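Local coordinates for protein putative peptidyl-arginine deiminase (Chlorobium tepidum, PDB 1XKN) that probably hydrolyses the guanidino group of agmatine or of peptidyl-arginine, acting as a deiminase, at residues 230-235 with 251-256; 273-278 with 329-334; 41-46 with 335-340. All coordinates share one frame; numbering follows the deposited sequence.

Contact 1. Residues 230-235 with 251-256; sequences VVIAVE and ELLKTM
Within a beta-alpha-beta unit made of strand 229-233, helix 243-253 and strand 265-269, Leu253 near the end of the helix packs on Val230 and Ile232 of the first strand. With one residue between them in the strand, their side chains leave the same face of the sheet, the face that looks toward the helix. The leucine makes the contact mainly through one methyl, CD1. Leu253 CD1 lies against Ile232 CD1 at 3.5 Å, closer than is usual for two carbons, and the two side chains meet tip to tip. Ile232 is fully extended, with CG1 anti to the backbone N (chi1 -180°) and CD1 carrying the chain straight on, which is what brings that methyl up to the helix. The same leucine CD1 also rests over the branch point of the isoleucine, 3.9 Å from Ile232 CB. Val230 CG1 also reaches Leu253 CD1 at 4.0 Å, the valine crossing the leucine at about a right angle. Just beyond, the chain makes a type I turn from Leu253 to Met256, a selenomethionine. Leu252 O takes two bonds from Thr255, one from OG1 at 2.7 Å, in the carbonyl plane and on a lone pair, and one from the amide N at 2.9 Å. Around this wholly apolar, buried contact, strand 265-269 adds Ile266 against both Ile232 and Leu253, strand 222-226 flanks Val230 with Ala222 and Phe224, and Leu205 of strand 201-205 packs on Leu253.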
loop_
_atom_site.group_PDB
_atom_site.type_symbol
_atom_site.label_atom_id
_atom_site.label_comp_id
_atom_site.label_asym_id
_atom_site.label_seq_id
_atom_site.Cartn_x
_atom_site.Cartn_y
_atom_site.Cartn_z
ATOM N N VAL A 230 5.525 -6.756 -13.989
ATOM C CA VAL A 230 4.924 -7.130 -12.720
ATOM C C VAL A 230 5.856 -8.057 -11.960
ATOM O O VAL A 230 6.391 -9.012 -12.529
ATOM C CB VAL A 230 3.583 -7.871 -12.921
ATOM C CG1 VAL A 230 3.029 -8.334 -11.575
ATOM C CG2 VAL A 230 2.586 -6.960 -13.608
ATOM N N VAL A 231 6.075 -7.758 -10.685
ATOM C CA VAL A 231 6.901 -8.622 -9.861
ATOM C C VAL A 231 5.911 -9.459 -9.066
ATOM O O VAL A 231 4.907 -8.943 -8.571
ATOM C CB VAL A 231 7.822 -7.829 -8.888
ATOM C CG1 VAL A 231 8.922 -7.138 -9.672
ATOM C CG2 VAL A 231 7.019 -6.815 -8.082
ATOM N N ILE A 232 6.169 -10.754 -8.974
ATOM C CA ILE A 232 5.279 -11.620 -8.228
ATOM C C ILE A 232 6.061 -12.600 -7.375
ATOM O O ILE A 232 7.056 -13.180 -7.812
ATOM C CB ILE A 232 4.311 -12.395 -9.163
ATOM C CG1 ILE A 232 3.396 -13.292 -8.321
ATOM C CG2 ILE A 232 5.096 -13.205 -10.191
ATOM C CD1 ILE A 232 2.278 -13.960 -9.100
ATOM N N ALA A 233 5.613 -12.758 -6.135
ATOM C CA ALA A 233 6.255 -13.671 -5.209
ATOM C C ALA A 233 5.999 -15.093 -5.670
ATOM O O ALA A 233 4.878 -15.445 -6.047
ATOM C CB ALA A 233 5.699 -13.473 -3.814
ATOM N N VAL A 234 7.044 -15.908 -5.649
ATOM C CA VAL A 234 6.913 -17.295 -6.059
ATOM C C VAL A 234 7.590 -18.193 -5.036
ATOM O O VAL A 234 8.758 -18.000 -4.701
ATOM C CB VAL A 234 7.529 -17.522 -7.461
ATOM C CG1 VAL A 234 6.624 -16.910 -8.524
ATOM C CG2 VAL A 234 8.903 -16.900 -7.532
ATOM N N GLU A 235 6.838 -19.156 -4.515
ATOM C CA GLU A 235 7.365 -20.094 -3.533
ATOM C C GLU A 235 7.933 -21.293 -4.276
ATOM O O GLU A 235 7.306 -21.811 -5.201
ATOM C CB GLU A 235 6.248 -20.537 -2.583
ATOM C CG GLU A 235 6.647 -21.608 -1.574
ATOM C CD GLU A 235 7.839 -21.203 -0.731
ATOM O OE1 GLU A 235 7.815 -20.095 -0.156
ATOM O OE2 GLU A 235 8.799 -21.996 -0.634
ATOM N N GLU A 251 1.492 -18.379 -13.433
ATOM C CA GLU A 251 1.130 -18.874 -14.753
ATOM C C GLU A 251 0.060 -17.986 -15.379
ATOM O O GLU A 251 0.071 -17.747 -16.586
ATOM C CB GLU A 251 0.644 -20.323 -14.668
ATOM C CG GLU A 251 1.749 -21.332 -14.350
ATOM C CD GLU A 251 2.924 -21.242 -15.312
ATOM O OE1 GLU A 251 2.695 -21.043 -16.525
ATOM O OE2 GLU A 251 4.083 -21.386 -14.862
ATOM N N LEU A 252 -0.858 -17.484 -14.557
ATOM C CA LEU A 252 -1.907 -16.606 -15.062
ATOM C C LEU A 252 -1.274 -15.325 -15.603
ATOM O O LEU A 252 -1.603 -14.872 -16.700
ATOM C CB LEU A 252 -2.905 -16.267 -13.952
ATOM C CG LEU A 252 -4.073 -15.349 -14.326
ATOM C CD1 LEU A 252 -4.867 -15.944 -15.484
ATOM C CD2 LEU A 252 -4.968 -15.158 -13.115
ATOM N N LEU A 253 -0.358 -14.740 -14.836
ATOM C CA LEU A 253 0.314 -13.519 -15.269
ATOM C C LEU A 253 1.056 -13.708 -16.583
ATOM O O LEU A 253 1.173 -12.775 -17.378
ATOM C CB LEU A 253 1.296 -13.043 -14.195
ATOM C CG LEU A 253 0.674 -12.187 -13.092
ATOM C CD1 LEU A 253 1.635 -12.072 -11.925
ATOM C CD2 LEU A 253 0.333 -10.809 -13.651
ATOM N N LYS A 254 1.560 -14.916 -16.812
ATOM C CA LYS A 254 2.298 -15.196 -18.038
ATOM C C LYS A 254 1.400 -15.228 -19.276
ATOM O O LYS A 254 1.893 -15.336 -20.398
ATOM C CB LYS A 254 3.067 -16.515 -17.898
ATOM C CG LYS A 254 4.246 -16.439 -16.929
ATOM C CD LYS A 254 5.403 -15.629 -17.503
ATOM C CE LYS A 254 6.100 -16.382 -18.629
ATOM N NZ LYS A 254 6.749 -17.634 -18.139
ATOM N N THR A 255 0.087 -15.127 -19.070
ATOM C CA THR A 255 -0.865 -15.123 -20.181
ATOM C C THR A 255 -1.547 -13.760 -20.299
ATOM O O THR A 255 -2.303 -13.516 -21.241
ATOM C CB THR A 255 -1.978 -16.179 -20.007
ATOM O OG1 THR A 255 -2.866 -15.776 -18.958
ATOM C CG2 THR A 255 -1.380 -17.541 -19.666
HETATM N N MSE A 256 -1.290 -12.877 -19.335
HETATM C CA MSE A 256 -1.897 -11.546 -19.336
HETATM C C MSE A 256 -1.116 -10.565 -20.198
HETATM O O MSE A 256 0.108 -10.650 -20.313
HETATM C CB MSE A 256 -2.005 -11.018 -17.906
HETATM C CG MSE A 256 -2.927 -11.841 -17.034
HETATM SE SE MSE A 256 -2.970 -11.214 -15.217
HETATM C CE MSE A 256 -4.843 -11.528 -14.847
#

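Contact 2. Residues 273-278 with 329-334; sequences EPVYYD and DLIWGL
Tyr277 and Trp332 both swing their rings out with CG anti to the backbone N (chi1 -172° and 177°), and these two torsions bring the phenol edge onto the indole face. The result is a T-shaped stack: the Tyr277 ring and the five-membered ring of Trp332 have centroids 4.6 Å apart and planes 68° from parallel. Tyr277 CD2 is the atom that points in, 3.4 Å from Trp332 CE2 and over the middle of the indole, while the neighbouring Tyr277 CE2 lies 3.8 Å from Trp332 NE1. The indole N-H itself is used elsewhere, on Pro30 O, a bond that ties down the ring's rotation. Asp278 comes to the six-membered end of the same indole, its OD2 3.5 Å from Trp332 CZ2, with the carboxylate plane almost perpendicular to the ring. Two residues before Tyr277, Val275 CG1 meets Ile331 CG2 at 4.2 Å, a looser apolar touch. Trp332 and Ile331 sit on a 3-10 turn, marked by the bond from Gly333 N to Leu330 O at 2.8 Å. Lys32 makes cation-pi contacts with both aromatic rings. The contact joins the small hairpin of strands 276-277 and 280-281, whose Glu280 also touches Trp332, to the loop between strands 321-326 and 342-345, while Leu330 of that loop packs on Val39 and Phe40 of helix 36-50.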
loop_
_atom_site.group_PDB
_atom_site.type_symbol
_atom_site.label_atom_id
_atom_site.label_comp_id
_atom_site.label_asym_id
_atom_site.label_seq_id
_atom_site.Cartn_x
_atom_site.Cartn_y
_atom_site.Cartn_z
ATOM N N GLU A 273 11.059 -16.909 4.322
ATOM C CA GLU A 273 10.954 -18.235 4.916
ATOM C C GLU A 273 9.781 -18.087 5.873
ATOM O O GLU A 273 9.544 -17.003 6.395
ATOM C CB GLU A 273 12.225 -18.598 5.682
ATOM C CG GLU A 273 13.339 -19.093 4.782
ATOM C CD GLU A 273 14.642 -19.317 5.527
ATOM O OE1 GLU A 273 14.638 -19.292 6.776
ATOM O OE2 GLU A 273 15.665 -19.537 4.850
ATOM N N PRO A 274 9.026 -19.166 6.107
ATOM C CA PRO A 274 7.865 -19.139 7.003
ATOM C C PRO A 274 8.059 -18.366 8.308
ATOM O O PRO A 274 9.048 -18.559 9.017
ATOM C CB PRO A 274 7.588 -20.620 7.239
ATOM C CG PRO A 274 7.955 -21.226 5.913
ATOM C CD PRO A 274 9.260 -20.529 5.594
ATOM N N VAL A 275 7.104 -17.488 8.607
ATOM C CA VAL A 275 7.125 -16.680 9.823
ATOM C C VAL A 275 5.899 -17.022 10.666
ATOM O O VAL A 275 4.763 -16.977 10.185
ATOM C CB VAL A 275 7.113 -15.165 9.499
ATOM C CG1 VAL A 275 7.127 -14.352 10.788
ATOM C CG2 VAL A 275 8.320 -14.811 8.647
ATOM N N TYR A 276 6.146 -17.366 11.927
ATOM C CA TYR A 276 5.093 -17.743 12.863
ATOM C C TYR A 276 5.201 -16.986 14.180
ATOM O O TYR A 276 6.260 -16.471 14.528
ATOM C CB TYR A 276 5.197 -19.237 13.189
ATOM C CG TYR A 276 4.932 -20.174 12.039
ATOM C CD1 TYR A 276 3.639 -20.603 11.754
ATOM C CD2 TYR A 276 5.975 -20.645 11.241
ATOM C CE1 TYR A 276 3.387 -21.482 10.706
ATOM C CE2 TYR A 276 5.735 -21.523 10.188
ATOM C CZ TYR A 276 4.438 -21.936 9.928
ATOM O OH TYR A 276 4.188 -22.802 8.891
ATOM N N TYR A 277 4.085 -16.934 14.900
ATOM C CA TYR A 277 4.011 -16.329 16.228
ATOM C C TYR A 277 2.733 -16.863 16.861
ATOM O O TYR A 277 1.689 -16.911 16.210
ATOM C CB TYR A 277 3.961 -14.802 16.183
ATOM C CG TYR A 277 4.070 -14.196 17.566
ATOM C CD1 TYR A 277 5.270 -14.250 18.280
ATOM C CD2 TYR A 277 2.959 -13.619 18.189
ATOM C CE1 TYR A 277 5.359 -13.749 19.578
ATOM C CE2 TYR A 277 3.039 -13.117 19.488
ATOM C CZ TYR A 277 4.241 -13.185 20.175
ATOM O OH TYR A 277 4.335 -12.695 21.460
ATOM N N ASP A 278 2.817 -17.259 18.127
ATOM C CA ASP A 278 1.669 -17.824 18.829
ATOM C C ASP A 278 1.139 -19.039 18.068
ATOM O O ASP A 278 -0.046 -19.361 18.132
ATOM C CB ASP A 278 0.558 -16.775 19.000
ATOM C CG ASP A 278 0.795 -15.855 20.183
ATOM O OD1 ASP A 278 1.757 -16.092 20.946
ATOM O OD2 ASP A 278 0.018 -14.887 20.357
ATOM N N ASP A 329 8.437 -8.096 13.827
ATOM C CA ASP A 329 7.422 -7.784 14.822
ATOM C C ASP A 329 6.233 -7.065 14.204
ATOM O O ASP A 329 5.092 -7.279 14.612
ATOM C CB ASP A 329 8.004 -6.932 15.949
ATOM C CG ASP A 329 9.024 -7.685 16.779
ATOM O OD1 ASP A 329 8.688 -8.774 17.292
ATOM O OD2 ASP A 329 10.155 -7.180 16.920
ATOM N N LEU A 330 6.489 -6.209 13.222
ATOM C CA LEU A 330 5.398 -5.485 12.587
ATOM C C LEU A 330 4.379 -6.439 11.974
ATOM O O LEU A 330 3.172 -6.233 12.103
ATOM C CB LEU A 330 5.935 -4.546 11.504
ATOM C CG LEU A 330 4.875 -3.717 10.771
ATOM C CD1 LEU A 330 4.157 -2.808 11.761
ATOM C CD2 LEU A 330 5.537 -2.889 9.671
ATOM N N ILE A 331 4.872 -7.490 11.323
ATOM C CA ILE A 331 4.016 -8.465 10.650
ATOM C C ILE A 331 2.990 -9.176 11.542
ATOM O O ILE A 331 2.050 -9.796 11.040
ATOM C CB ILE A 331 4.879 -9.508 9.879
ATOM C CG1 ILE A 331 4.024 -10.232 8.836
ATOM C CG2 ILE A 331 5.494 -10.506 10.839
ATOM C CD1 ILE A 331 3.385 -9.302 7.813
ATOM N N TRP A 332 3.168 -9.089 12.857
ATOM C CA TRP A 332 2.224 -9.700 13.791
ATOM C C TRP A 332 0.905 -8.935 13.653
ATOM O O TRP A 332 -0.154 -9.420 14.047
ATOM C CB TRP A 332 2.766 -9.605 15.225
ATOM C CG TRP A 332 1.859 -10.143 16.312
ATOM C CD1 TRP A 332 1.618 -9.566 17.527
ATOM C CD2 TRP A 332 1.103 -11.367 16.294
ATOM N NE1 TRP A 332 0.759 -10.348 18.267
ATOM C CE2 TRP A 332 0.427 -11.458 17.536
ATOM C CE3 TRP A 332 0.932 -12.391 15.357
ATOM C CZ2 TRP A 332 -0.407 -12.532 17.859
ATOM C CZ3 TRP A 332 0.100 -13.464 15.678
ATOM C CH2 TRP A 332 -0.560 -13.524 16.922
ATOM N N GLY A 333 0.987 -7.735 13.078
ATOM C CA GLY A 333 -0.196 -6.918 12.856
ATOM C C GLY A 333 -0.914 -7.369 11.592
ATOM O O GLY A 333 -1.991 -6.868 11.260
ATOM N N LEU A 334 -0.289 -8.314 10.887
ATOM C CA LEU A 334 -0.811 -8.912 9.660
ATOM C C LEU A 334 -0.672 -8.036 8.413
ATOM O O LEU A 334 -1.385 -8.214 7.422
ATOM C CB LEU A 334 -2.272 -9.341 9.862
ATOM C CG LEU A 334 -2.525 -10.146 11.145
ATOM C CD1 LEU A 334 -4.001 -10.501 11.234
ATOM C CD2 LEU A 334 -1.673 -11.413 11.159
#

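Contact 3. Residues 41-46 with 335-340; sequences AELAYQ and GAIHCV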
loop_
_atom_site.group_PDB
_atom_site.type_symbol
_atom_site.label_atom_id
_atom_site.label_comp_id
_atom_site.label_asym_id
_atom_site.label_seq_id
_atom_site.Cartn_x
_atom_site.Cartn_y
_atom_site.Cartn_z
ATOM N N ALA A 41 9.106 4.358 13.614
ATOM C CA ALA A 41 10.107 5.418 13.690
ATOM C C ALA A 41 11.178 5.165 12.633
ATOM O O ALA A 41 11.637 6.093 11.969
ATOM C CB ALA A 41 10.736 5.458 15.077
ATOM N N GLU A 42 11.568 3.902 12.471
ATOM C CA GLU A 42 12.575 3.544 11.479
ATOM C C GLU A 42 12.038 3.842 10.083
ATOM O O GLU A 42 12.745 4.390 9.238
ATOM C CB GLU A 42 12.936 2.060 11.593
ATOM C CG GLU A 42 14.007 1.614 10.604
ATOM C CD GLU A 42 14.444 0.178 10.815
ATOM O OE1 GLU A 42 15.332 -0.287 10.069
ATOM O OE2 GLU A 42 13.903 -0.487 11.725
ATOM N N LEU A 43 10.780 3.476 9.853
ATOM C CA LEU A 43 10.129 3.704 8.570
ATOM C C LEU A 43 10.025 5.196 8.274
ATOM O O LEU A 43 10.361 5.645 7.177
ATOM C CB LEU A 43 8.734 3.076 8.581
ATOM C CG LEU A 43 7.780 3.435 7.440
ATOM C CD1 LEU A 43 8.389 3.059 6.100
ATOM C CD2 LEU A 43 6.458 2.706 7.652
ATOM N N ALA A 44 9.559 5.963 9.254
ATOM C CA ALA A 44 9.419 7.404 9.085
ATOM C C ALA A 44 10.775 8.034 8.789
ATOM O O ALA A 44 10.881 8.921 7.942
ATOM C CB ALA A 44 8.807 8.025 10.336
ATOM N N TYR A 45 11.814 7.565 9.477
ATOM C CA TYR A 45 13.155 8.092 9.258
ATOM C C TYR A 45 13.609 7.830 7.829
ATOM O O TYR A 45 14.048 8.747 7.134
ATOM C CB TYR A 45 14.160 7.463 10.226
ATOM C CG TYR A 45 15.593 7.786 9.871
ATOM C CD1 TYR A 45 16.086 9.088 9.976
ATOM C CD2 TYR A 45 16.450 6.794 9.391
ATOM C CE1 TYR A 45 17.398 9.392 9.608
ATOM C CE2 TYR A 45 17.760 7.090 9.023
ATOM C CZ TYR A 45 18.225 8.389 9.134
ATOM O OH TYR A 45 19.518 8.683 8.769
ATOM N N GLN A 46 13.509 6.579 7.385
ATOM C CA GLN A 46 13.916 6.251 6.023
ATOM C C GLN A 46 13.133 7.101 5.024
ATOM O O GLN A 46 13.697 7.612 4.060
ATOM C CB GLN A 46 13.697 4.762 5.731
ATOM C CG GLN A 46 14.719 3.835 6.372
ATOM C CD GLN A 46 16.152 4.197 6.011
ATOM O OE1 GLN A 46 16.440 4.583 4.881
ATOM N NE2 GLN A 46 17.058 4.057 6.971
ATOM N N GLY A 335 0.268 -7.099 8.477
ATOM C CA GLY A 335 0.547 -6.199 7.370
ATOM C C GLY A 335 1.953 -5.661 7.572
ATOM O O GLY A 335 2.465 -5.707 8.693
ATOM N N ALA A 336 2.581 -5.159 6.511
ATOM C CA ALA A 336 3.939 -4.628 6.615
ATOM C C ALA A 336 4.098 -3.214 6.040
ATOM O O ALA A 336 3.168 -2.410 6.094
ATOM C CB ALA A 336 4.926 -5.591 5.950
ATOM N N ILE A 337 5.273 -2.917 5.483
ATOM C CA ILE A 337 5.557 -1.582 4.952
ATOM C C ILE A 337 4.525 -1.003 3.986
ATOM O O ILE A 337 4.078 0.130 4.168
ATOM C CB ILE A 337 6.946 -1.530 4.270
ATOM C CG1 ILE A 337 8.012 -2.091 5.216
ATOM C CG2 ILE A 337 7.299 -0.083 3.908
ATOM C CD1 ILE A 337 8.123 -1.356 6.543
ATOM N N HIS A 338 4.143 -1.754 2.959
ATOM C CA HIS A 338 3.165 -1.223 2.013
ATOM C C HIS A 338 1.826 -0.951 2.687
ATOM O O HIS A 338 1.150 0.032 2.376
ATOM C CB HIS A 338 2.957 -2.176 0.831
ATOM C CG HIS A 338 2.299 -1.527 -0.347
ATOM N ND1 HIS A 338 1.026 -1.850 -0.769
ATOM C CD2 HIS A 338 2.726 -0.538 -1.166
ATOM C CE1 HIS A 338 0.700 -1.087 -1.797
ATOM N NE2 HIS A 338 1.714 -0.282 -2.057
ATOM N N CYS A 339 1.451 -1.816 3.623
ATOM C CA CYS A 339 0.184 -1.681 4.333
ATOM C C CYS A 339 0.090 -0.451 5.230
ATOM O O CYS A 339 -0.996 0.083 5.433
ATOM C CB CYS A 339 -0.078 -2.928 5.182
ATOM S SG CYS A 339 -0.335 -4.444 4.246
ATOM N N VAL A 340 1.216 0.004 5.766
ATOM C CA VAL A 340 1.184 1.155 6.665
ATOM C C VAL A 340 1.503 2.493 6.006
ATOM O O VAL A 340 1.603 3.519 6.679
ATOM C CB VAL A 340 2.135 0.942 7.873
ATOM C CG1 VAL A 340 1.705 -0.292 8.645
ATOM C CG2 VAL A 340 3.581 0.807 7.400
#
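Leu43 of helix 36-50 spreads its two methyls over Ile337 and Val340, in the alpha/beta fold shared by the guanidino-group modifying enzymes. From CB the side chain heads toward the loop, and neither CB nor CG has a partner within 4.2 Å in 335-340; the branch does the work. CG is anti to the backbone N (chi1 168°), which sets the fork facing 335-340. Leu43 CD1 takes one partner, Ile337 CG2 at 4.0 Å, the two side chains sliding past each other in opposite directions. The other arm, Leu43 CD2, presses on Val340 CG2 at 3.5 Å, tighter than ordinary van der Waals contact. Val340 CG1 lies anti to the carbonyl carbon (chi1 -60°), which leaves CG2 between the backbone N and the carbonyl carbon. Leu297 of strand 295-300 touches both Leu43 and Ile337, and Ile325 of strand 321-326 lies against Ile337, so the contact joins the helix to a buried turn that lies against strands 295-300 and 321-326. Between Ile337 and Val340 in the chain, His338 has its ring held at both nitrogens, NE2 by Glu11 OE1 and ND1 by Asp219 OD2. The turn itself is closed by Val340 N, which bonds to Ala336 O at 3.1 Å and to Ile337 O at 3.3 Å.

How the contacts relate
Contacts 2 and 3 are neighbours, their centres 15 Å apart, and they are joined directly: segments 329-334 and 335-340 follow each other in the chain, and Leu330 CG of the first packs 3.8 Å from Gly335 O of the second. Contact 1 stands apart, its centre about 24 Å from that of contact 2 and 26 Å from that of contact 3, with nearest atoms about 6 and 10 Å away. In sequence, contact 3 spans nearly the whole chain and encloses the other two, which follow in series. Contact 3 is centred nearest the chain centre, about 10 Å against 19 and 18 Å for the others. The sodium ion, bound at Asn117, Trp118 and Asn134, involves none of the six segments.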